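Local coordinates for protein insulinase family protease (Yersinia pestis, PDB 3GO9) that is a predicted insulinase-family (M16) protease homologue whose activity is uncertain, since the family's usual zinc-binding catalytic motif is incomplete, at residues 24-29 / 36-41. Sequence-based numbering, arbitrary orientation.
Sequences PAWQQG and SWQLLA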
ATOM      1  N   PRO A  24      -2.339  20.765   5.317  1.00 14.62           N
ATOM      2  CA  PRO A  24      -3.383  21.618   4.760  1.00 15.94           C
ATOM      3  C   PRO A  24      -3.236  21.776   3.243  1.00 16.11           C
ATOM      4  O   PRO A  24      -4.171  22.229   2.600  1.00 18.54           O
ATOM      5  CB  PRO A  24      -3.159  22.966   5.495  1.00 16.84           C
ATOM      6  CG  PRO A  24      -1.757  22.987   5.779  1.00 15.53           C
ATOM      7  CD  PRO A  24      -1.371  21.558   6.108  1.00 15.52           C
ATOM      8  N   ALA A  25      -2.125  21.325   2.671  1.00 15.98           N
ATOM      9  CA  ALA A  25      -1.979  21.319   1.225  1.00 16.99           C
ATOM     10  C   ALA A  25      -3.053  20.438   0.545  1.00 17.19           C
ATOM     11  O   ALA A  25      -3.422  20.702  -0.623  1.00 19.88           O
ATOM     12  CB  ALA A  25      -0.629  20.852   0.847  1.00 16.85           C
ATOM     13  N   TRP A  26      -3.545  19.417   1.245  1.00 16.00           N
ATOM     14  CA  TRP A  26      -4.611  18.543   0.747  1.00 16.72           C
ATOM     15  C   TRP A  26      -5.956  19.134   1.083  1.00 18.21           C
ATOM     16  O   TRP A  26      -6.401  18.984   2.258  1.00 19.60           O
ATOM     17  CB  TRP A  26      -4.497  17.129   1.295  1.00 16.82           C
ATOM     18  CG  TRP A  26      -3.544  16.279   0.547  1.00 14.83           C
ATOM     19  CD1 TRP A  26      -2.264  16.027   0.838  1.00 14.58           C
ATOM     20  CD2 TRP A  26      -3.832  15.579  -0.637  1.00 10.84           C
ATOM     21  NE1 TRP A  26      -1.717  15.190  -0.066  1.00 16.44           N
ATOM     22  CE2 TRP A  26      -2.664  14.909  -1.023  1.00 12.85           C
ATOM     23  CE3 TRP A  26      -4.979  15.471  -1.426  1.00 10.88           C
ATOM     24  CZ2 TRP A  26      -2.604  14.124  -2.133  1.00 12.58           C
ATOM     25  CZ3 TRP A  26      -4.929  14.665  -2.534  1.00 10.48           C
ATOM     26  CH2 TRP A  26      -3.737  13.996  -2.885  1.00 11.26           C
ATOM     27  N   GLN A  27      -6.569  19.805   0.087  1.00 15.72           N
ATOM     28  CA  GLN A  27      -7.880  20.405   0.151  1.00 15.79           C
ATOM     29  C   GLN A  27      -8.907  19.303   0.101  1.00 15.02           C
ATOM     30  O   GLN A  27      -8.789  18.376  -0.692  1.00 13.72           O
ATOM     31  CB  GLN A  27      -8.153  21.343  -1.007  1.00 16.55           C
ATOM     32  CG  GLN A  27      -7.034  22.381  -1.265  1.00 22.52           C
ATOM     33  CD  GLN A  27      -7.255  23.204  -2.496  1.00 27.48           C
ATOM     34  OE1 GLN A  27      -6.330  23.385  -3.305  1.00 29.15           O
ATOM     35  NE2 GLN A  27      -8.487  23.706  -2.667  1.00 27.99           N
ATOM     36  N   GLN A  28      -9.914  19.394   0.938  1.00 13.68           N
ATOM     37  CA  GLN A  28     -10.925  18.325   0.943  1.00 14.34           C
ATOM     38  C   GLN A  28     -12.318  18.873   0.969  1.00 14.14           C
ATOM     39  O   GLN A  28     -12.581  19.975   1.461  1.00 13.88           O
ATOM     40  CB  GLN A  28     -10.719  17.466   2.147  1.00 15.61           C
ATOM     41  CG  GLN A  28      -9.268  16.946   2.293  1.00 20.52           C
ATOM     42  CD  GLN A  28      -9.100  16.073   3.473  1.00 25.47           C
ATOM     43  OE1 GLN A  28      -9.000  14.862   3.354  1.00 31.36           O
ATOM     44  NE2 GLN A  28      -9.045  16.684   4.647  1.00 31.75           N
ATOM     45  N   GLY A  29     -13.241  18.141   0.394  1.00 12.14           N
ATOM     46  CA  GLY A  29     -14.633  18.528   0.477  1.00 13.57           C
ATOM     47  C   GLY A  29     -15.536  17.313   0.402  1.00 12.35           C
ATOM     48  O   GLY A  29     -15.081  16.183   0.134  1.00 10.79           O
ATOM     49  N   SER A  36     -16.931  12.226  -1.517  1.00  8.30           N
ATOM     50  CA  SER A  36     -15.764  12.923  -0.946  1.00  8.32           C
ATOM     51  C   SER A  36     -14.755  13.208  -2.012  1.00  8.44           C
ATOM     52  O   SER A  36     -14.605  12.418  -2.959  1.00  8.84           O
ATOM     53  CB  SER A  36     -15.116  12.050   0.125  1.00  9.66           C
ATOM     54  OG  SER A  36     -16.016  11.851   1.227  1.00 11.39           O
ATOM     55  N   TRP A  37     -14.052  14.324  -1.872  1.00  8.68           N
ATOM     56  CA  TRP A  37     -12.966  14.618  -2.813  1.00  9.27           C
ATOM     57  C   TRP A  37     -11.787  15.247  -2.074  1.00  9.78           C
ATOM     58  O   TRP A  37     -11.975  15.887  -1.026  1.00  9.54           O
ATOM     59  CB  TRP A  37     -13.427  15.514  -3.962  1.00 10.04           C
ATOM     60  CG  TRP A  37     -14.032  16.812  -3.582  1.00 11.71           C
ATOM     61  CD1 TRP A  37     -15.368  17.066  -3.365  1.00 15.68           C
ATOM     62  CD2 TRP A  37     -13.356  18.066  -3.372  1.00 16.31           C
ATOM     63  NE1 TRP A  37     -15.560  18.391  -3.033  1.00 18.60           N
ATOM     64  CE2 TRP A  37     -14.350  19.030  -3.048  1.00 18.00           C
ATOM     65  CE3 TRP A  37     -12.030  18.467  -3.456  1.00 17.65           C
ATOM     66  CZ2 TRP A  37     -14.045  20.382  -2.777  1.00 19.83           C
ATOM     67  CZ3 TRP A  37     -11.712  19.821  -3.187  1.00 19.80           C
ATOM     68  CH2 TRP A  37     -12.718  20.757  -2.842  1.00 19.26           C
ATOM     69  N   GLN A  38     -10.596  15.051  -2.662  1.00  8.74           N
ATOM     70  CA  GLN A  38      -9.378  15.562  -2.090  1.00  8.55           C
ATOM     71  C   GLN A  38      -8.505  16.028  -3.239  1.00  9.29           C
ATOM     72  O   GLN A  38      -8.340  15.317  -4.199  1.00 10.12           O
ATOM     73  CB  GLN A  38      -8.659  14.514  -1.272  1.00  8.75           C
ATOM     74  CG  GLN A  38      -9.440  13.881  -0.151  1.00  9.34           C
ATOM     75  CD  GLN A  38      -8.618  12.988   0.761  1.00 11.27           C
ATOM     76  OE1 GLN A  38      -7.365  13.025   0.787  1.00 12.03           O
ATOM     77  NE2 GLN A  38      -9.317  12.148   1.504  1.00 12.79           N
ATOM     78  N   LEU A  39      -7.942  17.230  -3.125  1.00  8.72           N
ATOM     79  CA  LEU A  39      -7.168  17.823  -4.187  1.00  9.41           C
ATOM     80  C   LEU A  39      -5.825  18.340  -3.621  1.00  9.22           C
ATOM     81  O   LEU A  39      -5.767  19.055  -2.610  1.00 10.25           O
ATOM     82  CB  LEU A  39      -7.959  18.994  -4.782  1.00 10.51           C
ATOM     83  CG  LEU A  39      -7.256  19.960  -5.680  1.00 17.56           C
ATOM     84  CD1 LEU A  39      -6.624  19.242  -6.873  1.00 22.18           C
ATOM     85  CD2 LEU A  39      -8.324  20.988  -6.101  1.00 21.74           C
ATOM     86  N   LEU A  40      -4.748  17.991  -4.297  1.00  9.40           N
ATOM     87  CA  LEU A  40      -3.452  18.511  -4.016  1.00  8.89           C
ATOM     88  C   LEU A  40      -2.978  19.303  -5.233  1.00  9.96           C
ATOM     89  O   LEU A  40      -2.590  18.717  -6.233  1.00  9.30           O
ATOM     90  CB  LEU A  40      -2.441  17.369  -3.730  1.00  9.69           C
ATOM     91  CG  LEU A  40      -1.029  17.840  -3.340  1.00 10.09           C
ATOM     92  CD1 LEU A  40      -1.038  18.692  -2.070  1.00 11.93           C
ATOM     93  CD2 LEU A  40       0.010  16.690  -3.226  1.00 12.94           C
ATOM     94  N   ALA A  41      -3.024  20.638  -5.168  1.00 10.41           N
ATOM     95  CA  ALA A  41      -2.446  21.431  -6.256  1.00 10.70           C
ATOM     96  C   ALA A  41      -0.914  21.405  -6.160  1.00 11.59           C
ATOM     97  O   ALA A  41      -0.356  21.568  -5.061  1.00 12.29           O
ATOM     98  CB  ALA A  41      -2.962  22.897  -6.156  1.00 11.65           C
TER
HETATM   99  O   HOH W   1      -3.899  21.981  -2.745  1.00 17.02           O
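The beta hairpin of strands 26-30 and 36-41 forms one end of the seven-stranded mixed sheet, with 26-30 as the outermost strand. Pairs of backbone hydrogen bonds join Gln-27 to Leu-39 and Gly-29 to Trp-37; Leu-39 N reaches Gln-27 O at 2.8 Å, and Trp-37 N reaches Gly-29 O at 2.9 Å. With CG wedged between its backbone N and carbonyl carbon (chi1 56°), Trp-37 folds its indole back over Gly-29, whose CA makes a CH-pi contact 3.8 Å from the centroid of the five-membered ring. On the face bearing Trp-26, Gln-28, Gln-38 and Leu-40, the Trp-26 indole takes Leu-40 CB almost squarely over its six-membered ring, 3.5 Å from the centroid. Gln-28 and Gln-38 run alongside each other with amide planes 87° apart, while Gln-38 OE1 is hydrogen-bonded to Arg-395, which also makes a cation-pi contact with Trp-26. Near the C-terminal end of strand 36-41, one water accepts from Ala-41 N and lies 2.9 Å from Gln-27 OE1. Strand 212-218 hydrogen-bonds to the other edge of 36-41, and helix 222-233 packs against Trp-37 and Leu-39. This is an antiparallel edge hairpin in an alpha+beta domain, consistent with the M16 peptidase fold.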